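Long-range contacts in GTP-binding protein (Thermus thermophilus, PDB 2DBY), which probably hydrolyses ATP and binds the 70S ribosome and its 50S subunit, and is caught here with GDP in its nucleotide pocket: residues Leu2-Val7 and Thr69-Val74; Asp37-Val42 and Phe73-Gly78; Arg323-Pro328 and Val347-Lys352. All coordinates share one frame; numbering follows the deposited sequence.

Overall arrangement
Contacts 1 and 2 belong to one sheet in the G domain and share Phe73 and Val74: strand 66-75 pairs in parallel with strand 3-7 and antiparallel with strand 40-44. Their centres lie only 8 Å apart. Contact 1 is deeply buried and mostly apolar beyond its backbone bonds, whereas contact 2 is partly buried, with polar Asn39 and Asp75 at its end near the nucleotide pocket. Contact 3, Arg323-Pro328 with Val347-Lys352, is a separate pairing near the C-terminus, its centre about 30 Å from that of contact 1 and 37 Å from that of contact 2. Also partly buried, but with more residues at the surface, it adds charged side chains, including an Arg348-Glu350 salt bridge, to an antiparallel ladder like that of contact 2.

Contact 1. Residues Leu2-Val7 and Thr69-Val74; sequences LAVGIV and THVEFV. With FMT (formic acid), chain E.
With CG anti to the carbonyl carbon (chi1 -74°), Phe73 swings its ring along strand 3-7, where Val4 and Ile6 both meet it. Val4 and Phe73 run side by side in the same direction; Val4 has CG1 anti to the backbone N (chi1 178°), and its CB sits 3.6 Å from Phe73 CD2, with CG1 close to CE2. The side chains of Ile6 and Phe73 cross at a slant, bringing Ile6 CD1 to 3.8 Å from Phe73 CD2.

Beneath these side chains runs a parallel backbone ladder. Val4 N donates to Glu72 O (2.9 Å), Val74 N returns the bond to Val4 O (2.8 Å), and Ile6 N reaches Val74 O at 2.7 Å. The strand directions diverge by 34°. Where the ladder frays, a water takes over, donating to Leu2 O and accepting from Glu72 N.

This is one of the parallel strand pairings in the core sheet of a P-loop GTPase domain. Strand 3-7 leads through the P-loop into helix 14-25, and Ile6 packs against Lys14, Phe18 and Leu21 of that helix. Strand 102-108 bonds along the other edge of strand 3-7.

On the opposite face of the sheet, Ala3 fits between Glu72 and Val74. Its CB is 3.5 Å from Glu72 OE2, alongside the extended glutamate chain, and 3.9 Å from Val74 CG2. Val40 and Val42 add cover to that glutamate.

Further out, His70 ND1 donates an almost straight bond to O1 of a formic acid molecule (2.8 Å), which meets the imidazole at its edge. The formic acid probably comes from the crystallisation liquor, and it also bonds to Ala29 N.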
ATOM      1  N   LEU A   2       4.390   0.028  -7.453  1.00 21.63           N
ATOM      2  CA  LEU A   2       3.891   0.614  -6.209  1.00 22.26           C
ATOM      3  C   LEU A   2       2.517  -0.047  -6.045  1.00 21.30           C
ATOM      4  O   LEU A   2       1.473   0.576  -6.274  1.00 20.76           O
ATOM      5  CB  LEU A   2       3.711   2.124  -6.368  1.00 20.05           C
ATOM      6  CG  LEU A   2       3.443   2.804  -5.031  1.00 31.38           C
ATOM      7  CD1 LEU A   2       4.614   2.536  -4.081  1.00 31.04           C
ATOM      8  CD2 LEU A   2       3.239   4.280  -5.252  1.00 31.71           C
ATOM      9  N   ALA A   3       2.520  -1.316  -5.652  1.00 16.03           N
ATOM     10  CA  ALA A   3       1.283  -2.052  -5.547  1.00 12.15           C
ATOM     11  C   ALA A   3       1.360  -3.119  -4.464  1.00 13.38           C
ATOM     12  O   ALA A   3       2.449  -3.486  -4.006  1.00 13.61           O
ATOM     13  CB  ALA A   3       0.964  -2.726  -6.896  1.00 15.06           C
ATOM     14  N   VAL A   4       0.192  -3.627  -4.094  1.00 11.00           N
ATOM     15  CA  VAL A   4       0.079  -4.669  -3.071  1.00 12.54           C
ATOM     16  C   VAL A   4      -0.243  -5.971  -3.812  1.00 13.74           C
ATOM     17  O   VAL A   4      -1.210  -6.036  -4.581  1.00 12.90           O
ATOM     18  CB  VAL A   4      -1.066  -4.378  -2.094  1.00 11.72           C
ATOM     19  CG1 VAL A   4      -1.198  -5.526  -1.065  1.00 12.82           C
ATOM     20  CG2 VAL A   4      -0.824  -3.029  -1.399  1.00 12.73           C
ATOM     21  N   GLY A   5       0.567  -6.995  -3.583  1.00 10.05           N
ATOM     22  CA  GLY A   5       0.335  -8.278  -4.234  1.00  8.72           C
ATOM     23  C   GLY A   5      -0.520  -9.153  -3.323  1.00 13.71           C
ATOM     24  O   GLY A   5      -0.139  -9.391  -2.175  1.00 14.24           O
ATOM     25  N   ILE A   6      -1.675  -9.607  -3.817  1.00 10.37           N
ATOM     26  CA  ILE A   6      -2.572 -10.453  -3.038  1.00 11.91           C
ATOM     27  C   ILE A   6      -2.260 -11.913  -3.307  1.00 14.41           C
ATOM     28  O   ILE A   6      -2.299 -12.367  -4.464  1.00 11.49           O
ATOM     29  CB  ILE A   6      -4.064 -10.182  -3.386  1.00 13.82           C
ATOM     30  CG1 ILE A   6      -4.367  -8.693  -3.139  1.00 14.84           C
ATOM     31  CG2 ILE A   6      -4.982 -11.093  -2.510  1.00 13.19           C
ATOM     32  CD1 ILE A   6      -5.827  -8.330  -3.241  1.00 18.09           C
ATOM     33  N   VAL A   7      -1.948 -12.658  -2.240  1.00 11.25           N
ATOM     34  CA  VAL A   7      -1.619 -14.066  -2.402  1.00 13.07           C
ATOM     35  C   VAL A   7      -2.558 -14.935  -1.605  1.00 12.68           C
ATOM     36  O   VAL A   7      -3.213 -14.466  -0.672  1.00 11.86           O
ATOM     37  CB  VAL A   7      -0.158 -14.375  -1.968  1.00 19.48           C
ATOM     38  CG1 VAL A   7       0.797 -13.435  -2.670  1.00 14.61           C
ATOM     39  CG2 VAL A   7      -0.008 -14.259  -0.497  1.00 18.13           C
ATOM     40  N   THR A  69      -7.738   9.520  -5.473  1.00 10.81           N
ATOM     41  CA  THR A  69      -6.568   8.725  -5.840  1.00 14.08           C
ATOM     42  C   THR A  69      -6.992   7.250  -5.661  1.00 14.00           C
ATOM     43  O   THR A  69      -8.190   6.954  -5.552  1.00 13.37           O
ATOM     44  CB  THR A  69      -5.314   9.104  -5.001  1.00 16.42           C
ATOM     45  OG1 THR A  69      -4.189   8.352  -5.476  1.00 12.82           O
ATOM     46  CG2 THR A  69      -5.519   8.826  -3.498  1.00 12.00           C
ATOM     47  N   HIS A  70      -6.035   6.329  -5.628  1.00 13.73           N
ATOM     48  CA  HIS A  70      -6.356   4.913  -5.540  1.00 13.69           C
ATOM     49  C   HIS A  70      -5.152   4.108  -5.056  1.00 11.85           C
ATOM     50  O   HIS A  70      -4.051   4.652  -4.898  1.00 15.54           O
ATOM     51  CB  HIS A  70      -6.755   4.420  -6.938  1.00 15.16           C
ATOM     52  CG  HIS A  70      -5.727   4.707  -7.995  1.00 19.15           C
ATOM     53  ND1 HIS A  70      -6.022   5.369  -9.167  1.00 22.53           N
ATOM     54  CD2 HIS A  70      -4.405   4.420  -8.052  1.00 23.45           C
ATOM     55  CE1 HIS A  70      -4.926   5.482  -9.899  1.00 21.24           C
ATOM     56  NE2 HIS A  70      -3.929   4.914  -9.244  1.00 26.74           N
ATOM     57  N   VAL A  71      -5.383   2.812  -4.819  1.00 12.84           N
ATOM     58  CA  VAL A  71      -4.337   1.884  -4.390  1.00 14.08           C
ATOM     59  C   VAL A  71      -4.391   0.697  -5.353  1.00 12.13           C
ATOM     60  O   VAL A  71      -5.463   0.128  -5.580  1.00 13.10           O
ATOM     61  CB  VAL A  71      -4.581   1.366  -2.960  1.00 14.72           C
ATOM     62  CG1 VAL A  71      -3.463   0.362  -2.574  1.00 15.73           C
ATOM     63  CG2 VAL A  71      -4.605   2.522  -1.990  1.00 20.06           C
ATOM     64  N   GLU A  72      -3.237   0.330  -5.900  1.00 10.65           N
ATOM     65  CA  GLU A  72      -3.150  -0.767  -6.871  1.00 11.89           C
ATOM     66  C   GLU A  72      -2.897  -2.127  -6.209  1.00 11.95           C
ATOM     67  O   GLU A  72      -2.068  -2.236  -5.316  1.00 12.39           O
ATOM     68  CB  GLU A  72      -2.022  -0.449  -7.855  1.00 13.36           C
ATOM     69  CG  GLU A  72      -1.830  -1.452  -8.988  1.00 14.11           C
ATOM     70  CD  GLU A  72      -0.845  -0.936 -10.021  1.00 24.52           C
ATOM     71  OE1 GLU A  72      -1.194  -0.007 -10.767  1.00 31.33           O
ATOM     72  OE2 GLU A  72       0.280  -1.448 -10.081  1.00 26.83           O
ATOM     73  N   PHE A  73      -3.621  -3.149  -6.677  1.00 10.46           N
ATOM     74  CA  PHE A  73      -3.519  -4.503  -6.148  1.00 13.27           C
ATOM     75  C   PHE A  73      -3.253  -5.455  -7.303  1.00 16.26           C
ATOM     76  O   PHE A  73      -3.827  -5.282  -8.386  1.00 18.35           O
ATOM     77  CB  PHE A  73      -4.832  -4.911  -5.467  1.00 13.65           C
ATOM     78  CG  PHE A  73      -5.052  -4.246  -4.140  1.00 13.92           C
ATOM     79  CD1 PHE A  73      -5.773  -3.053  -4.048  1.00 15.06           C
ATOM     80  CD2 PHE A  73      -4.498  -4.790  -2.983  1.00 11.39           C
ATOM     81  CE1 PHE A  73      -5.935  -2.411  -2.814  1.00 13.15           C
ATOM     82  CE2 PHE A  73      -4.652  -4.160  -1.746  1.00  9.79           C
ATOM     83  CZ  PHE A  73      -5.369  -2.969  -1.658  1.00 11.80           C
ATOM     84  N   VAL A  74      -2.408  -6.454  -7.065  1.00 11.94           N
ATOM     85  CA  VAL A  74      -2.086  -7.431  -8.092  1.00 13.51           C
ATOM     86  C   VAL A  74      -2.481  -8.827  -7.622  1.00 15.06           C
ATOM     87  O   VAL A  74      -2.183  -9.200  -6.477  1.00 13.06           O
ATOM     88  CB  VAL A  74      -0.577  -7.428  -8.357  1.00 13.24           C
ATOM     89  CG1 VAL A  74      -0.230  -8.449  -9.452  1.00 17.50           C
ATOM     90  CG2 VAL A  74      -0.126  -6.034  -8.729  1.00 17.22           C
TER
HETATM   91  C   FMT E 403      -9.295   6.531  -8.879  1.00 18.94           C
HETATM   92  O1  FMT E 403      -8.488   6.495  -9.776  1.00 21.02           O
HETATM   93  O2  FMT E 403     -10.573   6.793  -9.146  1.00 19.29           O
HETATM   94  O   HOH W   1      -0.832   1.808  -5.389  1.00 22.87           O

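Contact 2. Residues Asp37-Val42 and Phe73-Gly78; sequences DKNVGV and FVDIAG
The Asn39 amide crosses the Asp75 carboxylate at a slant, the two planes 71° apart. Asn39 OD1 lies 3.9 Å from Asp75 CB, while Asn39 CB comes within 3.5 Å of Asp75 O. Asp75 turns its own OD1 to a salt bridge with Lys14. The third flat group, the Asp37 carboxylate, is met from above its plane by Asn39 N, 2.7 Å from Asp37 OD2. This Asx turn, within a type I turn from Asp37 to Val40, fixes the bend that starts strand 40-44.

Just before the strand, Asn39 O accepts from Asp75 N (2.7 Å); Gly41 and Phe73 then form a hydrogen-bonded antiparallel pair, Gly41 N to Phe73 O at 3.1 Å and Phe73 N to Gly41 O at 2.8 Å. Between that pair and the Asn39-Asp75 bond, Val40 and Val74 make a non-hydrogen-bonded pair, with Val40 CG2 4.0 Å from Val74 CG2.

Running from Asp75 to Gly78, the sequence DIAG matches the DxxG (G3) motif of GTPases, at the end of a core strand beside the P-loop lysine, which binds GDP.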
ATOM      1  N   ASP A  37      -2.602  -5.350 -17.495  1.00 17.92           N
ATOM      2  CA  ASP A  37      -2.539  -6.752 -17.086  1.00 18.54           C
ATOM      3  C   ASP A  37      -3.864  -7.145 -16.439  1.00 18.12           C
ATOM      4  O   ASP A  37      -4.390  -6.407 -15.603  1.00 16.07           O
ATOM      5  CB  ASP A  37      -1.359  -6.932 -16.115  1.00 17.69           C
ATOM      6  CG  ASP A  37      -1.132  -8.381 -15.699  1.00 23.23           C
ATOM      7  OD1 ASP A  37       0.038  -8.719 -15.424  1.00 31.01           O
ATOM      8  OD2 ASP A  37      -2.088  -9.176 -15.615  1.00 27.65           O
ATOM      9  N   LYS A  38      -4.416  -8.281 -16.833  1.00 15.20           N
ATOM     10  CA  LYS A  38      -5.697  -8.717 -16.284  1.00 17.73           C
ATOM     11  C   LYS A  38      -5.631  -8.935 -14.765  1.00 18.91           C
ATOM     12  O   LYS A  38      -6.652  -8.902 -14.079  1.00 19.17           O
ATOM     13  CB  LYS A  38      -6.180 -10.004 -16.981  1.00 23.85           C
ATOM     14  CG  LYS A  38      -5.361 -11.258 -16.676  1.00 29.27           C
ATOM     15  CD  LYS A  38      -6.078 -12.498 -17.215  1.00 39.66           C
ATOM     16  CE  LYS A  38      -5.472 -13.794 -16.682  1.00 49.71           C
ATOM     17  NZ  LYS A  38      -6.309 -14.991 -17.059  1.00 52.68           N
ATOM     18  N   ASN A  39      -4.428  -9.138 -14.232  1.00 16.28           N
ATOM     19  CA  ASN A  39      -4.284  -9.374 -12.792  1.00 14.82           C
ATOM     20  C   ASN A  39      -3.998  -8.135 -11.971  1.00 16.61           C
ATOM     21  O   ASN A  39      -3.792  -8.244 -10.765  1.00 17.38           O
ATOM     22  CB  ASN A  39      -3.159 -10.377 -12.534  1.00 19.41           C
ATOM     23  CG  ASN A  39      -3.508 -11.769 -13.021  1.00 24.06           C
ATOM     24  OD1 ASN A  39      -4.635 -12.226 -12.838  1.00 26.60           O
ATOM     25  ND2 ASN A  39      -2.547 -12.448 -13.642  1.00 29.64           N
ATOM     26  N   VAL A  40      -4.023  -6.974 -12.616  1.00 16.00           N
ATOM     27  CA  VAL A  40      -3.701  -5.710 -11.957  1.00 13.87           C
ATOM     28  C   VAL A  40      -4.847  -4.695 -12.029  1.00 19.18           C
ATOM     29  O   VAL A  40      -5.375  -4.408 -13.114  1.00 15.08           O
ATOM     30  CB  VAL A  40      -2.433  -5.078 -12.609  1.00 16.66           C
ATOM     31  CG1 VAL A  40      -2.040  -3.796 -11.874  1.00 16.00           C
ATOM     32  CG2 VAL A  40      -1.245  -6.089 -12.612  1.00 14.59           C
ATOM     33  N   GLY A  41      -5.246  -4.151 -10.877  1.00 10.77           N
ATOM     34  CA  GLY A  41      -6.329  -3.179 -10.905  1.00 10.82           C
ATOM     35  C   GLY A  41      -6.163  -2.260  -9.716  1.00 12.04           C
ATOM     36  O   GLY A  41      -5.267  -2.471  -8.897  1.00 12.82           O
ATOM     37  N   VAL A  42      -7.009  -1.251  -9.611  1.00 12.30           N
ATOM     38  CA  VAL A  42      -6.904  -0.339  -8.480  1.00 12.20           C
ATOM     39  C   VAL A  42      -8.230  -0.186  -7.768  1.00 13.37           C
ATOM     40  O   VAL A  42      -9.296  -0.492  -8.322  1.00 15.03           O
ATOM     41  CB  VAL A  42      -6.432   1.063  -8.913  1.00 15.34           C
ATOM     42  CG1 VAL A  42      -5.096   0.981  -9.632  1.00 16.68           C
ATOM     43  CG2 VAL A  42      -7.463   1.703  -9.805  1.00 18.26           C
ATOM     44  N   PHE A  73      -3.621  -3.149  -6.677  1.00 10.46           N
ATOM     45  CA  PHE A  73      -3.519  -4.503  -6.148  1.00 13.27           C
ATOM     46  C   PHE A  73      -3.253  -5.455  -7.303  1.00 16.26           C
ATOM     47  O   PHE A  73      -3.827  -5.282  -8.386  1.00 18.35           O
ATOM     48  CB  PHE A  73      -4.832  -4.911  -5.467  1.00 13.65           C
ATOM     49  CG  PHE A  73      -5.052  -4.246  -4.140  1.00 13.92           C
ATOM     50  CD1 PHE A  73      -5.773  -3.053  -4.048  1.00 15.06           C
ATOM     51  CD2 PHE A  73      -4.498  -4.790  -2.983  1.00 11.39           C
ATOM     52  CE1 PHE A  73      -5.935  -2.411  -2.814  1.00 13.15           C
ATOM     53  CE2 PHE A  73      -4.652  -4.160  -1.746  1.00  9.79           C
ATOM     54  CZ  PHE A  73      -5.369  -2.969  -1.658  1.00 11.80           C
ATOM     55  N   VAL A  74      -2.408  -6.454  -7.065  1.00 11.94           N
ATOM     56  CA  VAL A  74      -2.086  -7.431  -8.092  1.00 13.51           C
ATOM     57  C   VAL A  74      -2.481  -8.827  -7.622  1.00 15.06           C
ATOM     58  O   VAL A  74      -2.183  -9.200  -6.477  1.00 13.06           O
ATOM     59  CB  VAL A  74      -0.577  -7.428  -8.357  1.00 13.24           C
ATOM     60  CG1 VAL A  74      -0.230  -8.449  -9.452  1.00 17.50           C
ATOM     61  CG2 VAL A  74      -0.126  -6.034  -8.729  1.00 17.22           C
ATOM     62  N   ASP A  75      -3.158  -9.597  -8.474  1.00 12.56           N
ATOM     63  CA  ASP A  75      -3.519 -10.956  -8.105  1.00 15.72           C
ATOM     64  C   ASP A  75      -2.254 -11.726  -8.429  1.00 18.48           C
ATOM     65  O   ASP A  75      -1.966 -11.956  -9.614  1.00 16.09           O
ATOM     66  CB  ASP A  75      -4.659 -11.501  -8.980  1.00 15.38           C
ATOM     67  CG  ASP A  75      -5.066 -12.928  -8.600  1.00 31.05           C
ATOM     68  OD1 ASP A  75      -4.394 -13.548  -7.745  1.00 26.16           O
ATOM     69  OD2 ASP A  75      -6.069 -13.434  -9.161  1.00 25.84           O
ATOM     70  N   ILE A  76      -1.526 -12.139  -7.387  1.00 15.22           N
ATOM     71  CA  ILE A  76      -0.264 -12.840  -7.587  1.00 19.18           C
ATOM     72  C   ILE A  76      -0.558 -14.239  -8.019  1.00 22.18           C
ATOM     73  O   ILE A  76      -1.195 -15.023  -7.308  1.00 30.62           O
ATOM     74  CB  ILE A  76       0.589 -12.880  -6.327  1.00 17.32           C
ATOM     75  CG1 ILE A  76       1.044 -11.458  -5.949  1.00 18.76           C
ATOM     76  CG2 ILE A  76       1.802 -13.809  -6.567  1.00 22.82           C
ATOM     77  CD1 ILE A  76       2.047 -10.829  -6.892  1.00 17.77           C
ATOM     78  N   ALA A  77      -0.044 -14.535  -9.193  1.00 31.99           N
ATOM     79  CA  ALA A  77      -0.252 -15.804  -9.831  1.00 33.95           C
ATOM     80  C   ALA A  77       0.918 -16.756  -9.678  1.00 32.31           C
ATOM     81  O   ALA A  77       2.081 -16.341  -9.783  1.00 27.22           O
ATOM     82  CB  ALA A  77      -0.514 -15.553 -11.271  1.00 30.47           C
ATOM     83  N   GLY A  78       0.589 -18.023  -9.410  1.00 33.32           N
ATOM     84  CA  GLY A  78       1.610 -19.046  -9.305  1.00 24.76           C
ATOM     85  C   GLY A  78       1.507 -20.094  -8.225  1.00 21.86           C
ATOM     86  O   GLY A  78       1.025 -19.848  -7.106  1.00 24.97           O
TER

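Contact 3. Residues Arg323-Pro328 and Val347-Lys352; sequences RAEVIP and VRLEGK
Four backbone hydrogen bonds tie Ala324 and Val326 to Glu350 and Arg348 as two antiparallel hydrogen-bonded pairs. Ala324 N reaches Glu350 O (3.0 Å) and Glu350 N reaches Ala324 O (2.8 Å); Val326 N meets Arg348 O at 2.7 Å, and Arg348 N answers to Val326 O at 2.9 Å. Glu325 and Leu349 form the non-hydrogen-bonded pair in between.

Among charged groups, Arg348 bends at chi2 and chi3 (144° and 44°), folding its guanidinium back beside Glu350. NE and NH2 grip the single oxygen Glu350 OE1 side-on, NE at 2.9 Å, which holds the guanidinium rotation. Pro328 CD lies at the edge of that guanidinium, in its plane. Glu325 sends OE1 off to a salt bridge with Lys342.

The apolar contacts use the aliphatic parts of these chains. Val326 CG2 presses on Glu350 CG (3.7 Å) at about a right angle, and on the other face Glu325 CB meets Val347 CG1 at 3.7 Å. Leu349 runs alongside Glu325, its CD2 3.8 Å from Glu325 CG.

Both strands lie in the C-terminal region, consistent with the ubiquitin-like TGS domain of YchF proteins. Strand 323-328 is the middle of a three-stranded antiparallel sheet, flanked by 348-350 and 360-365. Helix 338-343 packs on Ile327 and Val347, while Pro328 sits at the N-cap position of helix 329-335.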
ATOM      1  N   ARG A 323       9.195  27.080  -6.365  1.00 44.79           N
ATOM      2  CA  ARG A 323       8.591  27.045  -5.031  1.00 41.70           C
ATOM      3  C   ARG A 323       7.103  26.713  -5.163  1.00 37.17           C
ATOM      4  O   ARG A 323       6.561  26.692  -6.274  1.00 34.39           O
ATOM      5  CB  ARG A 323       8.755  28.395  -4.339  1.00 45.16           C
ATOM      6  CG  ARG A 323       8.105  29.538  -5.090  1.00 52.19           C
ATOM      7  CD  ARG A 323       8.236  30.849  -4.331  1.00 59.87           C
ATOM      8  NE  ARG A 323       7.481  31.923  -4.972  1.00 65.16           N
ATOM      9  CZ  ARG A 323       7.239  33.104  -4.411  1.00 69.78           C
ATOM     10  NH1 ARG A 323       7.693  33.366  -3.192  1.00 71.59           N
ATOM     11  NH2 ARG A 323       6.536  34.021  -5.066  1.00 71.30           N
ATOM     12  N   ALA A 324       6.445  26.446  -4.040  1.00 32.49           N
ATOM     13  CA  ALA A 324       5.016  26.135  -4.072  1.00 31.84           C
ATOM     14  C   ALA A 324       4.263  26.620  -2.839  1.00 27.81           C
ATOM     15  O   ALA A 324       4.804  26.648  -1.742  1.00 28.25           O
ATOM     16  CB  ALA A 324       4.808  24.618  -4.243  1.00 33.15           C
ATOM     17  N   GLU A 325       3.006  27.012  -3.034  1.00 26.16           N
ATOM     18  CA  GLU A 325       2.175  27.452  -1.931  1.00 28.23           C
ATOM     19  C   GLU A 325       1.682  26.138  -1.315  1.00 27.38           C
ATOM     20  O   GLU A 325       1.275  25.222  -2.034  1.00 24.69           O
ATOM     21  CB  GLU A 325       0.987  28.257  -2.454  1.00 30.75           C
ATOM     22  CG  GLU A 325       1.348  29.485  -3.297  1.00 39.28           C
ATOM     23  CD  GLU A 325       0.179  29.963  -4.149  1.00 47.63           C
ATOM     24  OE1 GLU A 325      -0.929  30.161  -3.604  1.00 48.50           O
ATOM     25  OE2 GLU A 325       0.363  30.140  -5.371  1.00 53.17           O
ATOM     26  N   VAL A 326       1.714  26.056   0.007  1.00 24.24           N
ATOM     27  CA  VAL A 326       1.297  24.862   0.721  1.00 26.09           C
ATOM     28  C   VAL A 326       0.478  25.236   1.942  1.00 26.20           C
ATOM     29  O   VAL A 326       0.820  26.171   2.666  1.00 29.09           O
ATOM     30  CB  VAL A 326       2.517  24.064   1.232  1.00 28.52           C
ATOM     31  CG1 VAL A 326       2.056  22.785   1.942  1.00 25.95           C
ATOM     32  CG2 VAL A 326       3.453  23.760   0.081  1.00 26.07           C
ATOM     33  N   ILE A 327      -0.595  24.491   2.175  1.00 22.98           N
ATOM     34  CA  ILE A 327      -1.441  24.730   3.333  1.00 22.01           C
ATOM     35  C   ILE A 327      -2.223  23.457   3.617  1.00 20.53           C
ATOM     36  O   ILE A 327      -2.669  22.786   2.690  1.00 21.27           O
ATOM     37  CB  ILE A 327      -2.430  25.919   3.073  1.00 22.87           C
ATOM     38  CG1 ILE A 327      -3.359  26.114   4.281  1.00 22.13           C
ATOM     39  CG2 ILE A 327      -3.246  25.655   1.792  1.00 22.69           C
ATOM     40  CD1 ILE A 327      -4.362  27.261   4.120  1.00 24.26           C
ATOM     41  N   PRO A 328      -2.342  23.078   4.897  1.00 22.46           N
ATOM     42  CA  PRO A 328      -3.080  21.883   5.324  1.00 22.14           C
ATOM     43  C   PRO A 328      -4.513  22.039   4.831  1.00 22.73           C
ATOM     44  O   PRO A 328      -5.089  23.124   4.921  1.00 20.26           O
ATOM     45  CB  PRO A 328      -3.006  21.955   6.830  1.00 21.39           C
ATOM     46  CG  PRO A 328      -1.696  22.636   7.074  1.00 19.52           C
ATOM     47  CD  PRO A 328      -1.639  23.703   6.028  1.00 23.06           C
ATOM     48  N   VAL A 347      -1.077  30.416   4.242  1.00 27.33           N
ATOM     49  CA  VAL A 347      -0.487  29.814   3.053  1.00 26.20           C
ATOM     50  C   VAL A 347       1.020  29.974   3.077  1.00 31.54           C
ATOM     51  O   VAL A 347       1.536  31.093   3.136  1.00 32.37           O
ATOM     52  CB  VAL A 347      -1.043  30.446   1.765  1.00 28.00           C
ATOM     53  CG1 VAL A 347      -0.276  29.933   0.549  1.00 28.21           C
ATOM     54  CG2 VAL A 347      -2.542  30.112   1.632  1.00 22.79           C
ATOM     55  N   ARG A 348       1.728  28.848   3.032  1.00 27.89           N
ATOM     56  CA  ARG A 348       3.186  28.854   3.059  1.00 32.93           C
ATOM     57  C   ARG A 348       3.825  28.728   1.683  1.00 32.82           C
ATOM     58  O   ARG A 348       3.256  28.147   0.758  1.00 29.94           O
ATOM     59  CB  ARG A 348       3.701  27.716   3.948  1.00 33.78           C
ATOM     60  CG  ARG A 348       3.737  28.037   5.435  1.00 39.68           C
ATOM     61  CD  ARG A 348       3.383  26.825   6.291  1.00 34.45           C
ATOM     62  NE  ARG A 348       4.034  25.591   5.846  1.00 41.59           N
ATOM     63  CZ  ARG A 348       3.402  24.422   5.719  1.00 37.87           C
ATOM     64  NH1 ARG A 348       2.109  24.341   6.004  1.00 33.65           N
ATOM     65  NH2 ARG A 348       4.052  23.339   5.303  1.00 34.24           N
ATOM     66  N   LEU A 349       5.013  29.307   1.547  1.00 32.42           N
ATOM     67  CA  LEU A 349       5.752  29.203   0.303  1.00 34.10           C
ATOM     68  C   LEU A 349       6.881  28.255   0.692  1.00 35.70           C
ATOM     69  O   LEU A 349       7.725  28.596   1.522  1.00 37.04           O
ATOM     70  CB  LEU A 349       6.288  30.578  -0.126  1.00 36.08           C
ATOM     71  CG  LEU A 349       5.215  31.579  -0.585  1.00 40.41           C
ATOM     72  CD1 LEU A 349       5.853  32.929  -0.911  1.00 40.45           C
ATOM     73  CD2 LEU A 349       4.487  31.030  -1.810  1.00 42.86           C
ATOM     74  N   GLU A 350       6.865  27.050   0.127  1.00 32.92           N
ATOM     75  CA  GLU A 350       7.876  26.048   0.448  1.00 32.66           C
ATOM     76  C   GLU A 350       8.804  25.804  -0.726  1.00 28.34           C
ATOM     77  O   GLU A 350       8.397  25.915  -1.891  1.00 30.31           O
ATOM     78  CB  GLU A 350       7.205  24.731   0.851  1.00 29.93           C
ATOM     79  CG  GLU A 350       6.346  24.819   2.097  1.00 26.39           C
ATOM     80  CD  GLU A 350       7.156  24.942   3.386  1.00 31.13           C
ATOM     81  OE1 GLU A 350       6.541  24.894   4.478  1.00 32.81           O
ATOM     82  OE2 GLU A 350       8.394  25.084   3.313  1.00 30.70           O
ATOM     83  N   GLY A 351      10.047  25.451  -0.411  1.00 29.65           N
ATOM     84  CA  GLY A 351      11.030  25.218  -1.447  1.00 28.76           C
ATOM     85  C   GLY A 351      11.264  23.760  -1.785  1.00 35.25           C
ATOM     86  O   GLY A 351      10.466  22.890  -1.428  1.00 33.84           O
ATOM     87  N   LYS A 352      12.385  23.498  -2.457  1.00 32.32           N
ATOM     88  CA  LYS A 352      12.753  22.153  -2.898  1.00 35.68           C
ATOM     89  C   LYS A 352      13.108  21.162  -1.787  1.00 34.15           C
ATOM     90  O   LYS A 352      13.164  19.957  -2.022  1.00 36.76           O
ATOM     91  CB  LYS A 352      13.912  22.252  -3.896  1.00 41.53           C
ATOM     92  CG  LYS A 352      13.713  23.368  -4.931  1.00 43.71           C
ATOM     93  CD  LYS A 352      14.873  23.490  -5.905  1.00 48.40           C
ATOM     94  CE  LYS A 352      14.893  24.877  -6.544  1.00 53.08           C
ATOM     95  NZ  LYS A 352      13.565  25.297  -7.088  1.00 50.10           N
TER